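Local coordinates for protein polycyclic ketone monooxygenase (Myceliophthora thermophila, PDB 5MQ6) that inserts one oxygen atom beside the carbonyl of ketones, especially bulky polycyclic ones, to give esters or lactones, using FAD and NADPH, at residues T146-K151 with L161-R166; G304-G309 with P427-E432; R330-N335 with E349-D354. All coordinates share one frame; numbering follows the deposited sequence.

Contact 1 (T146-K151 with L161-R166); sequences TGYIPK and LEHAYR
Thr146 and Tyr148 face His163 and Arg166 of helix 157-170, and the contact turns on an arginine-tyrosine cation-pi stack at the protein surface. Thr146 closes helix 143-146. Its OG1 lies near the plane of the His163 ring, 3.7 Å from CE1, while it hydrogen-bonds back to the carbonyl of Leu142; a small hydroxyl suits a place between helix end and ring edge. The chain leaves the helix at Gly147, whose positive phi a residue without a side chain adopts easily. Weakly, the N-H of Tyr148 reaches back to Thr146 OG1. The Tyr148 ring, with CG anti to the backbone N (chi1 -177°), is carried toward the helix, where the guanidinium of Arg166 lies flat on one face, the planes only 4° apart and the centres 3.8 Å. Beyond the ring, Tyr148 OH bonds to Glu159, one turn before His163. Lys151 brings NZ within 4.4 Å of Glu162 OE1, too far for a salt bridge, though the opposite charges probably attract. Arginine suits the stack because its flat cation keeps its N-H groups in plane for other partners: an alanine here would probably leave the Tyr148 face without its cation and Glu162 without its salt-bridge mate. Two in-helix partners one turn back, Glu162 and His163, fix the guanidinium's rotation. His163 NE2 bonds to the carbonyl of Pro141, leaving ND1 to accept. Arg166 NH2 meets Glu162 OE1 at 3.1 Å, from above the carboxylate plane, and Arg166 NH1 gives its hydrogen to His163 ND1 at 3.2 Å, within the imidazole plane.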
loop_
_atom_site.group_PDB
_atom_site.type_symbol
_atom_site.label_atom_id
_atom_site.label_comp_id
_atom_site.label_asym_id
_atom_site.label_seq_id
_atom_site.Cartn_x
_atom_site.Cartn_y
_atom_site.Cartn_z
ATOM N N THR A 146 -4.560 -14.547 -18.177
ATOM C CA THR A 146 -5.251 -15.606 -17.535
ATOM C C THR A 146 -6.602 -15.906 -18.217
ATOM O O THR A 146 -7.221 -16.935 -17.944
ATOM C CB THR A 146 -5.529 -15.258 -16.109
ATOM O OG1 THR A 146 -6.142 -13.971 -16.055
ATOM C CG2 THR A 146 -4.230 -15.233 -15.276
ATOM N N GLY A 147 -7.089 -14.996 -19.062
ATOM C CA GLY A 147 -8.480 -15.067 -19.520
ATOM C C GLY A 147 -9.617 -14.836 -18.498
ATOM O O GLY A 147 -10.746 -15.012 -18.805
ATOM N N TYR A 148 -9.330 -14.384 -17.301
ATOM C CA TYR A 148 -10.323 -14.241 -16.268
ATOM C C TYR A 148 -11.142 -12.965 -16.473
ATOM O O TYR A 148 -10.605 -11.924 -16.897
ATOM C CB TYR A 148 -9.668 -14.195 -14.908
ATOM C CG TYR A 148 -10.686 -14.108 -13.804
ATOM C CD1 TYR A 148 -11.595 -15.159 -13.588
ATOM C CD2 TYR A 148 -10.783 -12.982 -13.006
ATOM C CE1 TYR A 148 -12.543 -15.097 -12.595
ATOM C CE2 TYR A 148 -11.762 -12.906 -11.994
ATOM C CZ TYR A 148 -12.646 -13.943 -11.815
ATOM O OH TYR A 148 -13.593 -13.873 -10.851
ATOM N N ILE A 149 -12.447 -13.068 -16.207
ATOM C CA ILE A 149 -13.384 -11.943 -16.366
ATOM C C ILE A 149 -13.872 -11.694 -14.972
ATOM O O ILE A 149 -14.607 -12.513 -14.449
ATOM C CB ILE A 149 -14.593 -12.276 -17.306
ATOM C CG1 ILE A 149 -14.098 -12.571 -18.682
ATOM C CG2 ILE A 149 -15.580 -11.114 -17.431
ATOM C CD1 ILE A 149 -15.112 -13.134 -19.650
ATOM N N PRO A 150 -13.476 -10.568 -14.349
ATOM C CA PRO A 150 -14.011 -10.240 -13.077
ATOM C C PRO A 150 -15.551 -10.093 -13.070
ATOM O O PRO A 150 -16.120 -9.668 -14.085
ATOM C CB PRO A 150 -13.296 -8.929 -12.713
ATOM C CG PRO A 150 -12.055 -8.970 -13.508
ATOM C CD PRO A 150 -12.568 -9.520 -14.805
ATOM N N LYS A 151 -16.151 -10.471 -11.942
ATOM C CA LYS A 151 -17.612 -10.580 -11.779
ATOM C C LYS A 151 -18.322 -9.232 -11.679
ATOM O O LYS A 151 -19.468 -9.129 -12.033
ATOM C CB LYS A 151 -17.955 -11.384 -10.544
ATOM C CG LYS A 151 -17.610 -12.874 -10.668
ATOM C CD LYS A 151 -17.515 -13.528 -9.299
ATOM C CE LYS A 151 -17.147 -15.025 -9.402
ATOM N NZ LYS A 151 -16.595 -15.571 -8.122
ATOM N N LEU A 161 -8.356 -12.929 -3.804
ATOM C CA LEU A 161 -7.540 -14.023 -3.333
ATOM C C LEU A 161 -7.538 -15.226 -4.327
ATOM O O LEU A 161 -6.452 -15.800 -4.683
ATOM C CB LEU A 161 -7.991 -14.390 -1.942
ATOM C CG LEU A 161 -7.353 -15.605 -1.289
ATOM C CD1 LEU A 161 -5.875 -15.313 -1.109
ATOM C CD2 LEU A 161 -7.920 -15.818 0.129
ATOM N N GLU A 162 -8.723 -15.563 -4.831
ATOM C CA GLU A 162 -8.811 -16.636 -5.776
ATOM C C GLU A 162 -7.957 -16.323 -7.048
ATOM O O GLU A 162 -7.339 -17.208 -7.631
ATOM C CB GLU A 162 -10.286 -16.944 -6.079
ATOM C CG GLU A 162 -10.537 -17.773 -7.343
ATOM C CD GLU A 162 -12.041 -17.831 -7.688
ATOM O OE1 GLU A 162 -12.519 -17.239 -8.694
ATOM O OE2 GLU A 162 -12.779 -18.436 -6.912
ATOM N N HIS A 163 -7.906 -15.061 -7.461
ATOM C CA HIS A 163 -7.135 -14.701 -8.623
ATOM C C HIS A 163 -5.617 -14.885 -8.407
ATOM O O HIS A 163 -4.920 -15.331 -9.345
ATOM C CB HIS A 163 -7.438 -13.319 -9.065
ATOM C CG HIS A 163 -6.776 -12.945 -10.344
ATOM N ND1 HIS A 163 -7.059 -13.576 -11.550
ATOM C CD2 HIS A 163 -5.909 -11.949 -10.638
ATOM C CE1 HIS A 163 -6.394 -12.990 -12.527
ATOM N NE2 HIS A 163 -5.704 -11.986 -12.009
ATOM N N ALA A 164 -5.154 -14.527 -7.221
ATOM C CA ALA A 164 -3.794 -14.827 -6.795
ATOM C C ALA A 164 -3.484 -16.336 -6.953
ATOM O O ALA A 164 -2.446 -16.725 -7.519
ATOM C CB ALA A 164 -3.652 -14.405 -5.313
ATOM N N TYR A 165 -4.407 -17.169 -6.487
ATOM C CA TYR A 165 -4.333 -18.634 -6.691
ATOM C C TYR A 165 -4.410 -19.028 -8.129
ATOM O O TYR A 165 -3.669 -19.914 -8.555
ATOM C CB TYR A 165 -5.342 -19.418 -5.813
ATOM C CG TYR A 165 -4.696 -19.578 -4.507
ATOM C CD1 TYR A 165 -4.536 -18.501 -3.624
ATOM C CD2 TYR A 165 -4.117 -20.826 -4.143
ATOM C CE1 TYR A 165 -3.885 -18.650 -2.369
ATOM C CE2 TYR A 165 -3.475 -20.985 -2.894
ATOM C CZ TYR A 165 -3.334 -19.882 -2.041
ATOM O OH TYR A 165 -2.588 -20.035 -0.918
ATOM N N ARG A 166 -5.237 -18.323 -8.898
ATOM C CA ARG A 166 -5.310 -18.587 -10.323
ATOM C C ARG A 166 -3.944 -18.352 -10.984
ATOM O O ARG A 166 -3.496 -19.104 -11.900
ATOM C CB ARG A 166 -6.389 -17.732 -10.978
ATOM C CG ARG A 166 -6.407 -17.780 -12.497
ATOM C CD ARG A 166 -7.616 -17.044 -13.109
ATOM N NE ARG A 166 -8.857 -17.522 -12.533
ATOM C CZ ARG A 166 -9.578 -16.969 -11.554
ATOM N NH1 ARG A 166 -9.282 -15.780 -11.016
ATOM N NH2 ARG A 166 -10.630 -17.660 -11.102
#

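Contact 2 (G304-G309 with P427-E432); sequences GVWWRG and PTFSDE
The guanidinium of Arg308 lies over Phe429, the two planes 12° apart: Phe429 CB lies under the centre of one face of the cation, 3.5 Å from Arg308 CZ, while Arg308 NH2 sits above one face of the Phe429 ring, offset toward its rim. At the edge of the Phe429 ring, near its plane, comes the carbonyl oxygen of Trp307, 3.4 Å from CD2, where the slightly positive ring hydrogens suit an acceptor. Trp306 turns its own edge to Phe429 CE2, and one of its faces is met by Trp307 CD1. Both indole NE1 atoms hydrogen-bond to Glu358. Bends at chi2 and chi3 (76° and -65°) fold the Arg308 chain back over Phe429, and its NH1 goes on to the carbonyl of Asp133, an FAD-binding residue.

The backbones that carry these groups pair in parallel. Trp306 N donates to Thr428 O at 3.0 Å, and Trp306 O takes the N-H of Ser430 at 2.9 Å. Val305 and Thr428 share the other side of the pairing, packed against Ile282, and Thr428 OG1 gives its hydrogen to Gly304 O from above the carbonyl plane. Asp431 suits its place because two carboxylate oxygens can take two successive amides: OD1 accepts from Arg308 N at 3.0 Å, OD2 from Gly309 N at 2.7 Å on its syn side. Gly309 has positive phi, and a CB there would run into the Trp307 ring. Ser430 OG accepts from Glu432 N, an ST turn, and is also hydrogen-bonded to Tyr433 N at the start of helix 433-436. The whole is a two-stranded parallel sheet, strands 305-306 and 428-429, separate from the five-stranded parallel sheet of the NADPH-binding Rossmann-type domain.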
loop_
_atom_site.group_PDB
_atom_site.type_symbol
_atom_site.label_atom_id
_atom_site.label_comp_id
_atom_site.label_asym_id
_atom_site.label_seq_id
_atom_site.Cartn_x
_atom_site.Cartn_y
_atom_site.Cartn_z
ATOM N N GLY A 304 -13.159 11.708 3.432
ATOM C CA GLY A 304 -13.980 12.178 2.368
ATOM C C GLY A 304 -14.483 11.002 1.554
ATOM O O GLY A 304 -13.751 10.348 0.850
ATOM N N VAL A 305 -15.759 10.769 1.665
ATOM C CA VAL A 305 -16.422 9.638 1.152
ATOM C C VAL A 305 -17.187 9.986 -0.122
ATOM O O VAL A 305 -18.209 10.682 -0.101
ATOM C CB VAL A 305 -17.354 9.057 2.221
ATOM C CG1 VAL A 305 -18.044 7.793 1.674
ATOM C CG2 VAL A 305 -16.552 8.736 3.446
ATOM N N TRP A 306 -16.681 9.497 -1.228
ATOM C CA TRP A 306 -17.298 9.776 -2.543
ATOM C C TRP A 306 -18.130 8.570 -2.960
ATOM O O TRP A 306 -18.230 7.620 -2.204
ATOM C CB TRP A 306 -16.191 10.177 -3.538
ATOM C CG TRP A 306 -16.600 10.924 -4.772
ATOM C CD1 TRP A 306 -16.174 10.651 -6.023
ATOM C CD2 TRP A 306 -17.532 12.045 -4.889
ATOM N NE1 TRP A 306 -16.722 11.535 -6.920
ATOM C CE2 TRP A 306 -17.542 12.419 -6.266
ATOM C CE3 TRP A 306 -18.314 12.790 -3.971
ATOM C CZ2 TRP A 306 -18.318 13.476 -6.761
ATOM C CZ3 TRP A 306 -19.151 13.809 -4.484
ATOM C CH2 TRP A 306 -19.128 14.160 -5.866
ATOM N N TRP A 307 -18.749 8.610 -4.128
ATOM C CA TRP A 307 -19.656 7.599 -4.533
ATOM C C TRP A 307 -18.879 6.417 -5.128
ATOM O O TRP A 307 -17.778 6.585 -5.643
ATOM C CB TRP A 307 -20.642 8.133 -5.547
ATOM C CG TRP A 307 -20.000 8.638 -6.863
ATOM C CD1 TRP A 307 -19.535 9.873 -7.094
ATOM C CD2 TRP A 307 -19.823 7.911 -8.069
ATOM N NE1 TRP A 307 -19.053 9.979 -8.372
ATOM C CE2 TRP A 307 -19.224 8.795 -9.008
ATOM C CE3 TRP A 307 -20.124 6.602 -8.471
ATOM C CZ2 TRP A 307 -18.898 8.409 -10.291
ATOM C CZ3 TRP A 307 -19.832 6.224 -9.745
ATOM C CH2 TRP A 307 -19.218 7.104 -10.648
ATOM N N ARG A 308 -19.468 5.219 -4.999
ATOM C CA ARG A 308 -18.863 3.985 -5.535
ATOM C C ARG A 308 -19.420 3.509 -6.863
ATOM O O ARG A 308 -18.646 3.215 -7.813
ATOM C CB ARG A 308 -18.977 2.875 -4.510
ATOM C CG ARG A 308 -18.453 1.487 -4.912
ATOM C CD ARG A 308 -16.954 1.474 -4.859
ATOM N NE ARG A 308 -16.356 2.385 -5.873
ATOM C CZ ARG A 308 -15.023 2.608 -5.984
ATOM N NH1 ARG A 308 -14.124 1.984 -5.191
ATOM N NH2 ARG A 308 -14.572 3.428 -6.927
ATOM N N GLY A 309 -20.743 3.334 -6.960
ATOM C CA GLY A 309 -21.266 2.796 -8.176
ATOM C C GLY A 309 -20.871 1.382 -8.600
ATOM O O GLY A 309 -20.508 1.110 -9.766
ATOM N N PRO A 427 -8.514 8.762 -0.996
ATOM C CA PRO A 427 -9.973 8.917 -1.117
ATOM C C PRO A 427 -10.652 7.544 -0.929
ATOM O O PRO A 427 -10.014 6.504 -1.185
ATOM C CB PRO A 427 -10.162 9.427 -2.559
ATOM C CG PRO A 427 -8.836 9.290 -3.233
ATOM C CD PRO A 427 -7.794 9.265 -2.172
ATOM N N THR A 428 -11.909 7.571 -0.506
ATOM C CA THR A 428 -12.706 6.359 -0.160
ATOM C C THR A 428 -13.970 6.506 -0.869
ATOM O O THR A 428 -14.372 7.632 -1.219
ATOM C CB THR A 428 -12.985 6.255 1.339
ATOM O OG1 THR A 428 -13.822 7.361 1.752
ATOM C CG2 THR A 428 -11.675 6.328 2.071
ATOM N N PHE A 429 -14.583 5.372 -1.201
ATOM C CA PHE A 429 -15.746 5.383 -2.071
ATOM C C PHE A 429 -16.748 4.438 -1.449
ATOM O O PHE A 429 -16.388 3.325 -1.112
ATOM C CB PHE A 429 -15.387 4.934 -3.461
ATOM C CG PHE A 429 -14.239 5.703 -4.086
ATOM C CD1 PHE A 429 -12.887 5.329 -3.809
ATOM C CD2 PHE A 429 -14.468 6.757 -4.959
ATOM C CE1 PHE A 429 -11.824 6.019 -4.329
ATOM C CE2 PHE A 429 -13.356 7.467 -5.490
ATOM C CZ PHE A 429 -12.045 7.079 -5.166
ATOM N N SER A 430 -17.992 4.892 -1.244
ATOM C CA SER A 430 -19.013 4.080 -0.674
ATOM C C SER A 430 -20.394 4.690 -0.920
ATOM O O SER A 430 -20.610 5.941 -0.736
ATOM C CB SER A 430 -18.813 3.959 0.834
ATOM O OG SER A 430 -19.848 3.099 1.330
ATOM N N ASP A 431 -21.320 3.799 -1.307
ATOM C CA ASP A 431 -22.740 4.108 -1.396
ATOM C C ASP A 431 -23.585 3.640 -0.199
ATOM O O ASP A 431 -24.779 3.773 -0.240
ATOM C CB ASP A 431 -23.289 3.532 -2.707
ATOM C CG ASP A 431 -22.595 4.086 -3.906
ATOM O OD1 ASP A 431 -22.187 5.285 -3.849
ATOM O OD2 ASP A 431 -22.462 3.359 -4.940
ATOM N N GLU A 432 -22.965 3.168 0.875
ATOM C CA GLU A 432 -23.616 2.724 2.100
ATOM C C GLU A 432 -23.066 3.337 3.400
ATOM O O GLU A 432 -23.761 3.354 4.354
ATOM C CB GLU A 432 -23.509 1.214 2.284
ATOM C CG GLU A 432 -23.770 0.341 1.069
ATOM C CD GLU A 432 -23.538 -1.178 1.333
ATOM O OE1 GLU A 432 -22.758 -1.588 2.257
ATOM O OE2 GLU A 432 -24.133 -1.980 0.590
#

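Contact 3 (R330-N335 with E349-D354); sequences RERMLN and ENMVAD
Met351 crosses Asn335 of helix 328-340 obliquely. Its CB is 3.2 Å from Asn335 OD1 and also lies over one face of the Arg332 guanidinium. CG follows, 3.4 Å from the amide carbon CG of Asn335; SD rests beside Asn335 CB at 3.7 Å, and CE ends next to Glu331 OE1. With CG anti to its carbonyl carbon (chi1 -63°) and the rest extended, the unbranched chain passes across Asn335 toward Glu331, one turn earlier, a course that suits methionine's slender, apolar shape. Here a side chain of helix 328-340 is bonded to the backbone of the loop that follows it, before helix 363-366: Asn335 holds two points with one amide, OD1 accepting from Met351 N at 2.9 Å and ND2 giving to Glu349 O at 3.0 Å, nearly straight at 168°. Asparagine fits because it carries donor and acceptor on one short stem. A water also donates to Asn335 OD1 and to Asn350 OD1 and accepts from Val352 N, while Asn350 OD1 takes the N-H of Ala353, an Asx motif that turns the loop. Arg332 reaches along the loop with an extended chain. Its NH1 makes a salt bridge with Glu135, and NH2 gives a hydrogen to a second water, which lies in the guanidinium plane, 2.9 Å away, and donates in turn to Met351 O.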
loop_
_atom_site.group_PDB
_atom_site.type_symbol
_atom_site.label_atom_id
_atom_site.label_comp_id
_atom_site.label_asym_id
_atom_site.label_seq_id
_atom_site.Cartn_x
_atom_site.Cartn_y
_atom_site.Cartn_z
ATOM N N ARG A 330 -3.033 -2.568 -19.992
ATOM C CA ARG A 330 -2.109 -1.489 -19.805
ATOM C C ARG A 330 -2.671 -0.142 -20.354
ATOM O O ARG A 330 -2.552 0.903 -19.768
ATOM C CB ARG A 330 -0.734 -1.927 -20.361
ATOM C CG ARG A 330 0.268 -0.856 -20.509
ATOM C CD ARG A 330 1.025 -0.564 -19.229
ATOM N NE ARG A 330 1.986 -1.573 -18.749
ATOM C CZ ARG A 330 3.268 -1.673 -19.100
ATOM N NH1 ARG A 330 3.778 -0.924 -20.073
ATOM N NH2 ARG A 330 4.068 -2.553 -18.476
ATOM N N GLU A 331 -3.364 -0.191 -21.457
ATOM C CA GLU A 331 -3.950 1.002 -22.001
ATOM C C GLU A 331 -5.041 1.537 -21.034
ATOM O O GLU A 331 -5.103 2.703 -20.730
ATOM C CB GLU A 331 -4.459 0.707 -23.448
ATOM C CG GLU A 331 -5.543 1.636 -23.884
ATOM C CD GLU A 331 -6.069 1.319 -25.237
ATOM O OE1 GLU A 331 -7.190 0.741 -25.331
ATOM O OE2 GLU A 331 -5.313 1.605 -26.171
ATOM N N ARG A 332 -5.847 0.653 -20.469
ATOM C CA ARG A 332 -6.854 1.064 -19.548
ATOM C C ARG A 332 -6.311 1.716 -18.257
ATOM O O ARG A 332 -6.886 2.665 -17.728
ATOM C CB ARG A 332 -7.735 -0.145 -19.230
ATOM C CG ARG A 332 -9.061 0.214 -18.591
ATOM C CD ARG A 332 -9.876 -1.063 -18.446
ATOM N NE ARG A 332 -11.173 -0.726 -17.891
ATOM C CZ ARG A 332 -12.220 -0.293 -18.571
ATOM N NH1 ARG A 332 -13.292 -0.022 -17.886
ATOM N NH2 ARG A 332 -12.233 -0.114 -19.879
ATOM N N MET A 333 -5.215 1.173 -17.750
ATOM C CA MET A 333 -4.591 1.644 -16.560
ATOM C C MET A 333 -4.049 3.041 -16.811
ATOM O O MET A 333 -4.121 3.936 -15.970
ATOM C CB MET A 333 -3.433 0.703 -16.156
ATOM C CG MET A 333 -3.863 -0.579 -15.497
ATOM S SD MET A 333 -2.551 -1.712 -14.892
ATOM C CE MET A 333 -1.472 -1.737 -16.212
ATOM N N LEU A 334 -3.516 3.222 -18.013
ATOM C CA LEU A 334 -3.025 4.549 -18.443
ATOM C C LEU A 334 -4.164 5.582 -18.544
ATOM O O LEU A 334 -4.072 6.672 -18.049
ATOM C CB LEU A 334 -2.290 4.376 -19.770
ATOM C CG LEU A 334 -0.871 3.803 -19.658
ATOM C CD1 LEU A 334 -0.452 3.264 -21.027
ATOM C CD2 LEU A 334 0.074 4.926 -19.286
ATOM N N ASN A 335 -5.254 5.160 -19.133
ATOM C CA ASN A 335 -6.445 5.988 -19.226
ATOM C C ASN A 335 -6.953 6.456 -17.853
ATOM O O ASN A 335 -7.114 7.629 -17.635
ATOM C CB ASN A 335 -7.492 5.205 -20.001
ATOM C CG ASN A 335 -8.719 6.009 -20.268
ATOM O OD1 ASN A 335 -9.691 6.024 -19.491
ATOM N ND2 ASN A 335 -8.665 6.733 -21.351
ATOM N N GLU A 349 -11.858 9.351 -24.376
ATOM C CA GLU A 349 -12.802 8.451 -23.681
ATOM C C GLU A 349 -12.352 8.334 -22.219
ATOM O O GLU A 349 -11.153 8.207 -21.950
ATOM C CB GLU A 349 -12.782 7.075 -24.342
ATOM C CG GLU A 349 -13.753 6.126 -23.711
ATOM C CD GLU A 349 -13.694 4.741 -24.248
ATOM O OE1 GLU A 349 -12.925 4.528 -25.185
ATOM O OE2 GLU A 349 -14.389 3.843 -23.690
ATOM N N ASN A 350 -13.287 8.477 -21.296
ATOM C CA ASN A 350 -13.066 8.159 -19.914
ATOM C C ASN A 350 -13.485 6.718 -19.772
ATOM O O ASN A 350 -14.638 6.391 -19.573
ATOM C CB ASN A 350 -13.892 9.069 -19.028
ATOM C CG ASN A 350 -13.638 8.826 -17.604
ATOM O OD1 ASN A 350 -13.080 7.778 -17.212
ATOM N ND2 ASN A 350 -14.106 9.728 -16.797
ATOM N N MET A 351 -12.525 5.821 -19.880
ATOM C CA MET A 351 -12.877 4.408 -19.936
ATOM C C MET A 351 -13.474 3.912 -18.620
ATOM O O MET A 351 -14.470 3.135 -18.596
ATOM C CB MET A 351 -11.630 3.602 -20.217
ATOM C CG MET A 351 -11.001 3.901 -21.536
ATOM S SD MET A 351 -9.554 2.853 -21.936
ATOM C CE MET A 351 -9.211 3.504 -23.545
ATOM N N VAL A 352 -12.858 4.301 -17.510
ATOM C CA VAL A 352 -13.302 3.792 -16.224
ATOM C C VAL A 352 -14.522 4.502 -15.714
ATOM O O VAL A 352 -15.457 3.824 -15.133
ATOM C CB VAL A 352 -12.157 3.784 -15.172
ATOM C CG1 VAL A 352 -12.676 3.207 -13.876
ATOM C CG2 VAL A 352 -11.001 2.904 -15.658
ATOM N N ALA A 353 -14.496 5.833 -15.838
ATOM C CA ALA A 353 -15.684 6.668 -15.540
ATOM C C ALA A 353 -16.278 6.438 -14.161
ATOM O O ALA A 353 -17.498 6.267 -13.987
ATOM C CB ALA A 353 -16.775 6.441 -16.598
ATOM N N ASP A 354 -15.418 6.402 -13.165
ATOM C CA ASP A 354 -15.882 6.312 -11.825
ATOM C C ASP A 354 -15.355 7.473 -11.029
ATOM O O ASP A 354 -14.811 8.428 -11.591
ATOM C CB ASP A 354 -15.546 4.905 -11.261
ATOM C CG ASP A 354 -14.083 4.749 -10.822
ATOM O OD1 ASP A 354 -13.272 5.662 -11.016
ATOM O OD2 ASP A 354 -13.779 3.676 -10.268
HETATM O O HOH W 1 -14.746 0.968 -20.759
HETATM O O HOH W 2 -10.693 6.191 -16.969
#

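Along the chain contact 1 is complete before contact 2 opens, whereas contact 3 falls within the long excursion between strands 305-306 and 428-429. Contacts 2 and 3, with centres 19 Å apart, touch: Trp307 packs on Ala353 and Asp354, and Arg308 forms a weak, long ion pair with Asp354, so the excursion folds back onto its own base. Contact 1 stands apart, its centre 20 Å from contact 3 and 25 Å from contact 2. Helix 136-139 lies between contacts 1 and 3, meeting Pro150 of one and Arg332 and Val352 of the other. The side chains of His163 and Val352 are about 8 and 10 Å from that of FAD-binding Tyr139; Thr428's is about 7 Å from NADPH.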